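Local coordinates for protein C-domain type II peptide synthetase (Streptomyces globisporus, PDB 4ZNM) that is a condensation-domain protein of nonribosomal peptide synthetase type, built on the two-lobed fold of the CoA-dependent acyltransferase clan, at residues V39-H47 with A401-G409; R224-S235 with L357-I368. All blocks are in the same frame, centred on the assembly; numbering follows the deposited sequence.

How the contacts relate
Contact 1 ties the loop leading into strand 47-55 to the linker 401-409, and contact 2 pairs strand 227-229 with the start of strand 366-373. Their centres lie 18 Å apart, and both segments of contact 2 fall in sequence between those of contact 1. Asp408, at the end of the linker, joins the two: its OD2 makes a salt bridge of 2.8 Å to Arg234 NH1, and its OD1 a probable hydrogen bond of 2.9 Å to Gln367 NE2. Contact 1 is the more central, about 12 Å from the chain centre against 21 Å, and the side chain of its His47 is about 9 Å from a bound sodium ion.

Contact 1: V39-H47 with A401-G409; sequences VGPFGPMYH and AEGSDIPDG
At the seam where the chain returns from the six-stranded sheet toward the five-stranded one, Asp405 of the linker meets Met45 in the type I beta turn Gly43-Tyr46. Asp405 N donates to Met45 O at 2.8 Å with an N-H...O angle of 155°, yet the donor stands 41° above the carbonyl plane, so no lone pair is addressed directly. Ser404 CA adds a CA-H...O contact of 3.5 Å to Met45 O, and that oxygen also sits over the centre of one face of the His47 ring. His47 CG lies between its own backbone N and carbonyl carbon (chi1 47°), which folds the imidazole back over the turn. There ND1 and Ser404 OG are hydrogen-bonded at 3.0 Å, the hydroxyl at the ring edge near its plane, while NE2 reaches Thr127 O; held at both nitrogens, the ring has little freedom to flip.

In this acyltransferase-like fold the turn also abuts strand 148-156 and what follows it: Gly43 O is bonded by His156 NE2, and Tyr46 shares a backbone bond with His157. These adjacent histidines fit the start of a variant of the HHxxxDG signature of condensation domains, which here ends in Asp-Ala.

The Asp405 carboxylate extends toward Gly40, its OD2 3.7 Å from Gly40 CA. Its OD1 makes a salt bridge to Lys240 and accepts from a water that in turn takes the N-H of Gly40. Tyr46, the centre of an inverse gamma turn, presents its ring edge to Asp405 O (3.4 Å from CD1) and carries Pro41 CB over the centre of one face. Pro407 CD packs obliquely on Tyr46 CE1 at 3.8 Å. The selenomethionine Met45 bends twice along its chain, bringing CE within 3.3 Å of Gly403 O.

Contact 2: R224-S235 with L357-I368; sequences RIIGLETDIPRS and LMASAASDNHQI
Leu357 O is gripped twice, by Ile225 N at 2.9 Å, lying in the carbonyl plane, and by a water that donates to it at 2.7 Å. The same water donates to Ile225 O and accepts from Ser360 N, pinning the turn after Leu357 against the loop before strand 227-229. Beside this polar knot Ile225 drives between two apolar partners: its CG2 meets Ile368 CG2 at 3.6 Å, while CG1 and CD1 lie obliquely against Leu357. Phe313 of strand 312-319 touches both Ile225 and Ile368.

Further along, Leu228 and Gln367 form an antiparallel hydrogen-bonded pair. Leu228 N reaches Gln367 O at 2.7 Å and is nearly straight (169°); the return bond, Gln367 N to Leu228 O, measures 3.0 Å. Just past the strand, Thr230 N adds one more bond to Asn365 O, from well above that carbonyl's plane. Thr230 CG2 rests 3.6 Å from Gln367 OE1, the two side chains crossing at about a right angle, while Gln367 NE2 turns to Asp408 and Asn429.

At the far end Asp364 is held by both backbone and side chain. Its carbonyl O accepts Arg234 N on a lone pair. Its carboxylate meets Ser235 on the syn sides of both oxygens: OD1 takes Ser235 N at 2.8 Å, 25° out of plane, and OD2 takes Ser235 OG at 3.0 Å. The Arg234 chain runs extended past Ala362, whose CA lies over one face of the guanidinium near its rim, and NH1 goes on to a salt bridge with Asp408.

The axes of the two short strand segments run at 142°, roughly antiparallel; strand 227-229 is an outermost strand of the five-stranded mixed sheet within this chain, beside 366-373, in a lobe characteristic of condensation domains and their acyltransferase relatives.

Contact 1: V39-H47 with A401-G409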
loop_
_atom_site.group_PDB
_atom_site.type_symbol
_atom_site.label_atom_id
_atom_site.label_comp_id
_atom_site.label_asym_id
_atom_site.label_seq_id
_atom_site.Cartn_x
_atom_site.Cartn_y
_atom_site.Cartn_z
ATOM N N VAL A 39 -2.884 -12.121 15.145
ATOM C CA VAL A 39 -1.929 -11.346 14.362
ATOM C C VAL A 39 -2.066 -11.630 12.864
ATOM O O VAL A 39 -2.900 -12.424 12.429
ATOM C CB VAL A 39 -0.488 -11.614 14.822
ATOM C CG1 VAL A 39 -0.356 -11.325 16.249
ATOM C CG2 VAL A 39 -0.105 -13.033 14.589
ATOM N N GLY A 40 -1.257 -10.935 12.082
ATOM C CA GLY A 40 -1.224 -11.117 10.647
ATOM C C GLY A 40 -2.394 -10.467 9.937
ATOM O O GLY A 40 -3.127 -9.665 10.512
ATOM N N PRO A 41 -2.608 -10.841 8.683
ATOM C CA PRO A 41 -3.575 -10.157 7.815
ATOM C C PRO A 41 -5.037 -10.259 8.239
ATOM O O PRO A 41 -5.803 -9.416 7.795
ATOM C CB PRO A 41 -3.369 -10.823 6.455
ATOM C CG PRO A 41 -2.601 -12.081 6.725
ATOM C CD PRO A 41 -1.824 -11.868 7.973
ATOM N N PHE A 42 -5.414 -11.235 9.074
ATOM C CA PHE A 42 -6.779 -11.295 9.550
ATOM C C PHE A 42 -6.865 -10.851 11.012
ATOM O O PHE A 42 -7.886 -11.004 11.675
ATOM C CB PHE A 42 -7.339 -12.711 9.313
ATOM C CG PHE A 42 -7.306 -13.073 7.875
ATOM C CD1 PHE A 42 -8.312 -12.650 7.033
ATOM C CD2 PHE A 42 -6.212 -13.739 7.339
ATOM C CE1 PHE A 42 -8.268 -12.911 5.678
ATOM C CE2 PHE A 42 -6.156 -14.032 5.976
ATOM C CZ PHE A 42 -7.179 -13.615 5.140
ATOM N N GLY A 43 -5.770 -10.282 11.503
ATOM C CA GLY A 43 -5.765 -9.678 12.814
ATOM C C GLY A 43 -6.080 -8.180 12.751
ATOM O O GLY A 43 -6.187 -7.579 11.673
ATOM N N PRO A 44 -6.182 -7.550 13.916
ATOM C CA PRO A 44 -6.672 -6.169 14.059
ATOM C C PRO A 44 -5.628 -5.120 13.723
ATOM O O PRO A 44 -5.997 -3.957 13.739
ATOM C CB PRO A 44 -7.056 -6.079 15.534
ATOM C CG PRO A 44 -6.139 -7.060 16.221
ATOM C CD PRO A 44 -5.881 -8.183 15.215
HETATM N N MSE A 45 -4.378 -5.493 13.434
HETATM C CA MSE A 45 -3.398 -4.481 13.031
HETATM C C MSE A 45 -3.192 -4.438 11.515
HETATM O O MSE A 45 -2.383 -3.639 11.002
HETATM C CB MSE A 45 -2.056 -4.711 13.751
HETATM C CG MSE A 45 -2.118 -4.604 15.258
HETATM SE SE MSE A 45 -2.724 -2.774 15.854
HETATM C CE MSE A 45 -1.117 -1.779 15.324
ATOM N N TYR A 46 -3.898 -5.273 10.765
ATOM C CA TYR A 46 -3.684 -5.269 9.314
ATOM C C TYR A 46 -4.668 -4.273 8.711
ATOM O O TYR A 46 -5.737 -4.621 8.185
ATOM C CB TYR A 46 -3.840 -6.674 8.709
ATOM C CG TYR A 46 -3.477 -6.719 7.274
ATOM C CD1 TYR A 46 -2.145 -6.606 6.875
ATOM C CD2 TYR A 46 -4.446 -6.872 6.304
ATOM C CE1 TYR A 46 -1.783 -6.663 5.549
ATOM C CE2 TYR A 46 -4.092 -6.903 4.956
ATOM C CZ TYR A 46 -2.762 -6.810 4.598
ATOM O OH TYR A 46 -2.395 -6.826 3.272
ATOM N N HIS A 47 -4.312 -2.996 8.861
ATOM C CA HIS A 47 -5.160 -1.913 8.427
ATOM C C HIS A 47 -4.379 -0.915 7.591
ATOM O O HIS A 47 -3.167 -1.032 7.419
ATOM C CB HIS A 47 -5.822 -1.209 9.629
ATOM C CG HIS A 47 -4.888 -0.883 10.749
ATOM N ND1 HIS A 47 -3.709 -0.188 10.562
ATOM C CD2 HIS A 47 -4.965 -1.154 12.075
ATOM C CE1 HIS A 47 -3.104 -0.041 11.730
ATOM N NE2 HIS A 47 -3.852 -0.603 12.665
ATOM N N ALA A 401 6.741 3.024 15.877
ATOM C CA ALA A 401 7.322 1.845 16.502
ATOM C C ALA A 401 6.438 0.607 16.324
ATOM O O ALA A 401 6.938 -0.498 16.270
ATOM C CB ALA A 401 7.562 2.105 17.961
ATOM N N GLU A 402 5.123 0.804 16.224
ATOM C CA GLU A 402 4.174 -0.301 16.155
ATOM C C GLU A 402 2.904 0.107 15.433
ATOM O O GLU A 402 2.003 0.689 16.038
ATOM C CB GLU A 402 3.815 -0.807 17.555
ATOM C CG GLU A 402 2.997 -2.109 17.518
ATOM C CD GLU A 402 3.174 -2.981 18.765
ATOM O OE1 GLU A 402 3.233 -2.407 19.884
ATOM O OE2 GLU A 402 3.250 -4.240 18.619
ATOM N N GLY A 403 2.836 -0.211 14.140
ATOM C CA GLY A 403 1.795 0.305 13.273
ATOM C C GLY A 403 1.140 -0.734 12.422
ATOM O O GLY A 403 1.062 -1.914 12.810
ATOM N N SER A 404 0.696 -0.311 11.238
ATOM C CA SER A 404 0.017 -1.231 10.323
ATOM C C SER A 404 0.882 -2.464 10.056
ATOM O O SER A 404 2.096 -2.380 9.865
ATOM C CB SER A 404 -0.331 -0.561 9.005
ATOM O OG SER A 404 -1.143 0.603 9.184
ATOM N N ASP A 405 0.243 -3.613 10.080
ATOM C CA ASP A 405 0.944 -4.894 10.031
ATOM C C ASP A 405 1.471 -5.226 8.624
ATOM O O ASP A 405 0.789 -5.031 7.617
ATOM C CB ASP A 405 -0.027 -5.971 10.552
ATOM C CG ASP A 405 0.545 -7.377 10.512
ATOM O OD1 ASP A 405 1.107 -7.819 11.549
ATOM O OD2 ASP A 405 0.395 -8.047 9.460
ATOM N N ILE A 406 2.699 -5.711 8.559
ATOM C CA ILE A 406 3.223 -6.413 7.392
ATOM C C ILE A 406 3.236 -7.908 7.728
ATOM O O ILE A 406 3.959 -8.313 8.634
ATOM C CB ILE A 406 4.630 -5.937 7.009
ATOM C CG1 ILE A 406 4.600 -4.499 6.540
ATOM C CG2 ILE A 406 5.221 -6.827 5.852
ATOM C CD1 ILE A 406 6.002 -3.914 6.356
ATOM N N PRO A 407 2.429 -8.722 7.014
ATOM C CA PRO A 407 2.236 -10.120 7.412
ATOM C C PRO A 407 3.549 -10.866 7.641
ATOM O O PRO A 407 3.691 -11.556 8.672
ATOM C CB PRO A 407 1.450 -10.722 6.225
ATOM C CG PRO A 407 0.645 -9.556 5.731
ATOM C CD PRO A 407 1.557 -8.364 5.881
ATOM N N ASP A 408 4.504 -10.728 6.723
ATOM C CA ASP A 408 5.779 -11.461 6.863
ATOM C C ASP A 408 6.789 -10.984 5.841
ATOM O O ASP A 408 6.985 -11.602 4.815
ATOM C CB ASP A 408 5.535 -12.979 6.727
ATOM C CG ASP A 408 6.693 -13.846 7.276
ATOM O OD1 ASP A 408 7.812 -13.347 7.494
ATOM O OD2 ASP A 408 6.479 -15.067 7.459
ATOM N N GLY A 409 7.436 -9.872 6.139
ATOM C CA GLY A 409 8.458 -9.343 5.257
ATOM C C GLY A 409 8.768 -7.883 5.449
ATOM O O GLY A 409 8.376 -7.262 6.445
HETATM O O HOH W 1 -0.318 -8.308 13.594
HETATM O O HOH W 2 -1.560 -3.119 6.614
#

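Contact 2: R224-S235 with L357-I368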
loop_
_atom_site.group_PDB
_atom_site.type_symbol
_atom_site.label_atom_id
_atom_site.label_comp_id
_atom_site.label_asym_id
_atom_site.label_seq_id
_atom_site.Cartn_x
_atom_site.Cartn_y
_atom_site.Cartn_z
ATOM N N ARG A 224 14.363 -17.429 -7.479
ATOM C CA ARG A 224 14.028 -17.368 -6.077
ATOM C C ARG A 224 13.951 -15.893 -5.715
ATOM O O ARG A 224 14.909 -15.167 -5.943
ATOM C CB ARG A 224 15.075 -18.087 -5.222
ATOM C CG ARG A 224 15.246 -19.583 -5.525
ATOM C CD ARG A 224 14.155 -20.423 -4.873
ATOM N NE ARG A 224 14.418 -21.857 -4.973
ATOM C CZ ARG A 224 14.280 -22.577 -6.088
ATOM N NH1 ARG A 224 13.900 -22.007 -7.227
ATOM N NH2 ARG A 224 14.532 -23.875 -6.066
ATOM N N ILE A 225 12.817 -15.454 -5.168
ATOM C CA ILE A 225 12.715 -14.099 -4.631
ATOM C C ILE A 225 13.903 -13.876 -3.694
ATOM O O ILE A 225 14.214 -14.728 -2.885
ATOM C CB ILE A 225 11.393 -13.854 -3.900
ATOM C CG1 ILE A 225 10.232 -13.835 -4.906
ATOM C CG2 ILE A 225 11.439 -12.525 -3.177
ATOM C CD1 ILE A 225 8.843 -13.937 -4.258
ATOM N N ILE A 226 14.540 -12.715 -3.791
ATOM C CA ILE A 226 15.716 -12.425 -2.993
ATOM C C ILE A 226 15.293 -12.184 -1.537
ATOM O O ILE A 226 14.326 -11.453 -1.257
ATOM C CB ILE A 226 16.502 -11.224 -3.592
ATOM C CG1 ILE A 226 17.886 -11.095 -2.979
ATOM C CG2 ILE A 226 15.797 -9.955 -3.368
ATOM C CD1 ILE A 226 18.905 -10.649 -3.992
ATOM N N GLY A 227 16.004 -12.847 -0.626
ATOM C CA GLY A 227 15.792 -12.689 0.808
ATOM C C GLY A 227 16.753 -11.718 1.471
ATOM O O GLY A 227 17.913 -11.606 1.076
ATOM N N LEU A 228 16.248 -10.980 2.459
ATOM C CA LEU A 228 17.086 -10.140 3.322
ATOM C C LEU A 228 17.401 -10.862 4.625
ATOM O O LEU A 228 16.492 -11.381 5.286
ATOM C CB LEU A 228 16.378 -8.825 3.643
ATOM C CG LEU A 228 16.015 -7.941 2.458
ATOM C CD1 LEU A 228 15.287 -6.721 2.995
ATOM C CD2 LEU A 228 17.276 -7.562 1.677
ATOM N N GLU A 229 18.668 -10.879 5.022
ATOM C CA GLU A 229 19.027 -11.593 6.232
ATOM C C GLU A 229 18.494 -10.805 7.405
ATOM O O GLU A 229 18.748 -9.598 7.517
ATOM C CB GLU A 229 20.543 -11.782 6.357
ATOM C CG GLU A 229 20.948 -12.667 7.522
ATOM C CD GLU A 229 22.452 -12.844 7.619
ATOM O OE1 GLU A 229 23.184 -12.141 6.888
ATOM O OE2 GLU A 229 22.897 -13.684 8.428
ATOM N N THR A 230 17.777 -11.491 8.290
ATOM C CA THR A 230 17.184 -10.841 9.441
ATOM C C THR A 230 18.147 -10.802 10.607
ATOM O O THR A 230 19.090 -11.576 10.662
ATOM C CB THR A 230 15.919 -11.546 9.869
ATOM O OG1 THR A 230 16.171 -12.951 10.022
ATOM C CG2 THR A 230 14.825 -11.340 8.827
ATOM N N ASP A 231 17.893 -9.883 11.535
ATOM C CA ASP A 231 18.692 -9.759 12.755
ATOM C C ASP A 231 18.273 -10.776 13.788
ATOM O O ASP A 231 19.086 -11.192 14.589
ATOM C CB ASP A 231 18.558 -8.372 13.380
ATOM C CG ASP A 231 19.087 -7.267 12.489
ATOM O OD1 ASP A 231 20.096 -7.515 11.804
ATOM O OD2 ASP A 231 18.496 -6.143 12.498
ATOM N N ILE A 232 16.995 -11.147 13.776
ATOM C CA ILE A 232 16.445 -12.050 14.763
ATOM C C ILE A 232 15.755 -13.171 13.994
ATOM O O ILE A 232 14.914 -12.902 13.098
ATOM C CB ILE A 232 15.458 -11.330 15.721
ATOM C CG1 ILE A 232 16.120 -10.111 16.389
ATOM C CG2 ILE A 232 14.973 -12.307 16.774
ATOM C CD1 ILE A 232 15.119 -9.076 16.922
ATOM N N PRO A 233 16.090 -14.428 14.323
ATOM C CA PRO A 233 15.472 -15.524 13.576
ATOM C C PRO A 233 14.015 -15.747 13.899
ATOM O O PRO A 233 13.515 -15.441 14.978
ATOM C CB PRO A 233 16.290 -16.745 13.990
ATOM C CG PRO A 233 16.825 -16.420 15.325
ATOM C CD PRO A 233 17.091 -14.918 15.282
ATOM N N ARG A 234 13.340 -16.284 12.902
ATOM C CA ARG A 234 11.974 -16.709 13.007
ATOM C C ARG A 234 11.775 -17.560 14.262
ATOM O O ARG A 234 10.845 -17.330 15.026
ATOM C CB ARG A 234 11.617 -17.476 11.716
ATOM C CG ARG A 234 10.139 -17.687 11.503
ATOM C CD ARG A 234 9.882 -18.464 10.163
ATOM N NE ARG A 234 8.471 -18.387 9.835
ATOM C CZ ARG A 234 7.921 -17.387 9.157
ATOM N NH1 ARG A 234 6.613 -17.386 8.934
ATOM N NH2 ARG A 234 8.677 -16.392 8.697
ATOM N N SER A 235 12.678 -18.516 14.490
ATOM C CA SER A 235 12.565 -19.444 15.631
ATOM C C SER A 235 12.692 -18.780 17.021
ATOM O O SER A 235 12.345 -19.384 18.020
ATOM C CB SER A 235 13.618 -20.569 15.516
ATOM O OG SER A 235 14.941 -20.037 15.439
ATOM N N LEU A 357 9.501 -20.461 -5.742
ATOM C CA LEU A 357 9.798 -19.036 -5.829
ATOM C C LEU A 357 10.023 -18.363 -4.462
ATOM O O LEU A 357 10.844 -17.442 -4.343
ATOM C CB LEU A 357 8.666 -18.306 -6.562
ATOM C CG LEU A 357 8.933 -16.824 -6.861
ATOM C CD1 LEU A 357 10.063 -16.691 -7.901
ATOM C CD2 LEU A 357 7.673 -16.146 -7.338
HETATM N N MSE A 358 9.291 -18.793 -3.434
HETATM C CA MSE A 358 9.350 -18.080 -2.167
HETATM C C MSE A 358 10.165 -18.810 -1.122
HETATM O O MSE A 358 10.049 -18.509 0.061
HETATM C CB MSE A 358 7.948 -17.858 -1.599
HETATM C CG MSE A 358 7.024 -16.932 -2.392
HETATM SE SE MSE A 358 5.312 -16.898 -1.473
HETATM C CE MSE A 358 4.853 -18.757 -1.895
ATOM N N ALA A 359 10.981 -19.770 -1.520
ATOM C CA ALA A 359 11.686 -20.591 -0.520
ATOM C C ALA A 359 12.571 -19.807 0.482
ATOM O O ALA A 359 13.178 -20.420 1.350
ATOM C CB ALA A 359 12.513 -21.621 -1.213
ATOM N N SER A 360 12.630 -18.479 0.345
ATOM C CA SER A 360 13.310 -17.616 1.321
ATOM C C SER A 360 12.345 -16.643 2.026
ATOM O O SER A 360 12.735 -15.575 2.516
ATOM C CB SER A 360 14.437 -16.842 0.649
ATOM O OG SER A 360 15.645 -17.570 0.774
ATOM N N ALA A 361 11.081 -17.035 2.079
ATOM C CA ALA A 361 10.090 -16.286 2.808
ATOM C C ALA A 361 10.062 -16.759 4.223
ATOM O O ALA A 361 9.952 -15.940 5.166
ATOM C CB ALA A 361 8.717 -16.442 2.169
ATOM N N ALA A 362 10.172 -18.080 4.372
ATOM C CA ALA A 362 9.826 -18.721 5.637
ATOM C C ALA A 362 11.106 -19.184 6.297
ATOM O O ALA A 362 11.094 -19.932 7.310
ATOM C CB ALA A 362 8.847 -19.906 5.407
ATOM N N SER A 363 12.225 -18.758 5.718
ATOM C CA SER A 363 13.463 -19.285 6.227
ATOM C C SER A 363 13.693 -18.627 7.580
ATOM O O SER A 363 13.101 -17.564 7.919
ATOM C CB SER A 363 14.606 -19.075 5.243
ATOM O OG SER A 363 15.026 -17.740 5.231
ATOM N N ASP A 364 14.508 -19.294 8.381
ATOM C CA ASP A 364 14.662 -18.937 9.776
ATOM C C ASP A 364 15.427 -17.637 9.874
ATOM O O ASP A 364 15.241 -16.885 10.808
ATOM C CB ASP A 364 15.389 -20.060 10.530
ATOM C CG ASP A 364 15.184 -19.989 12.015
ATOM O OD1 ASP A 364 14.015 -19.881 12.454
ATOM O OD2 ASP A 364 16.189 -20.039 12.742
ATOM N N ASN A 365 16.280 -17.380 8.889
ATOM C CA ASN A 365 17.194 -16.259 8.945
ATOM C C ASN A 365 16.999 -15.254 7.821
ATOM O O ASN A 365 17.812 -14.350 7.668
ATOM C CB ASN A 365 18.626 -16.778 8.933
ATOM C CG ASN A 365 19.004 -17.440 10.250
ATOM O OD1 ASN A 365 19.227 -18.648 10.306
ATOM N ND2 ASN A 365 19.053 -16.645 11.325
ATOM N N HIS A 366 15.955 -15.413 7.014
ATOM C CA HIS A 366 15.672 -14.398 5.986
ATOM C C HIS A 366 14.188 -14.054 5.887
ATOM O O HIS A 366 13.338 -14.840 6.308
ATOM C CB HIS A 366 16.162 -14.843 4.599
ATOM C CG HIS A 366 17.618 -15.195 4.562
ATOM N ND1 HIS A 366 18.585 -14.347 4.063
ATOM C CD2 HIS A 366 18.267 -16.303 4.979
ATOM C CE1 HIS A 366 19.768 -14.920 4.176
ATOM N NE2 HIS A 366 19.603 -16.107 4.727
ATOM N N GLN A 367 13.908 -12.880 5.304
ATOM C CA GLN A 367 12.577 -12.530 4.852
ATOM C C GLN A 367 12.593 -11.912 3.470
ATOM O O GLN A 367 13.583 -11.334 3.021
ATOM C CB GLN A 367 11.921 -11.543 5.814
ATOM C CG GLN A 367 11.492 -12.096 7.131
ATOM C CD GLN A 367 10.846 -11.009 7.999
ATOM O OE1 GLN A 367 11.496 -10.030 8.340
ATOM N NE2 GLN A 367 9.558 -11.167 8.320
ATOM N N ILE A 368 11.467 -11.977 2.798
ATOM C CA ILE A 368 11.401 -11.334 1.520
ATOM C C ILE A 368 11.016 -9.862 1.691
ATOM O O ILE A 368 10.348 -9.479 2.651
ATOM C CB ILE A 368 10.448 -12.040 0.579
ATOM C CG1 ILE A 368 9.043 -12.075 1.130
ATOM C CG2 ILE A 368 10.924 -13.457 0.308
ATOM C CD1 ILE A 368 8.065 -11.744 0.054
HETATM O O HOH W 3 12.641 -17.073 -2.426
HETATM O O HOH W 4 18.068 -14.025 11.762
HETATM O O HOH W 5 10.831 -15.909 7.522
#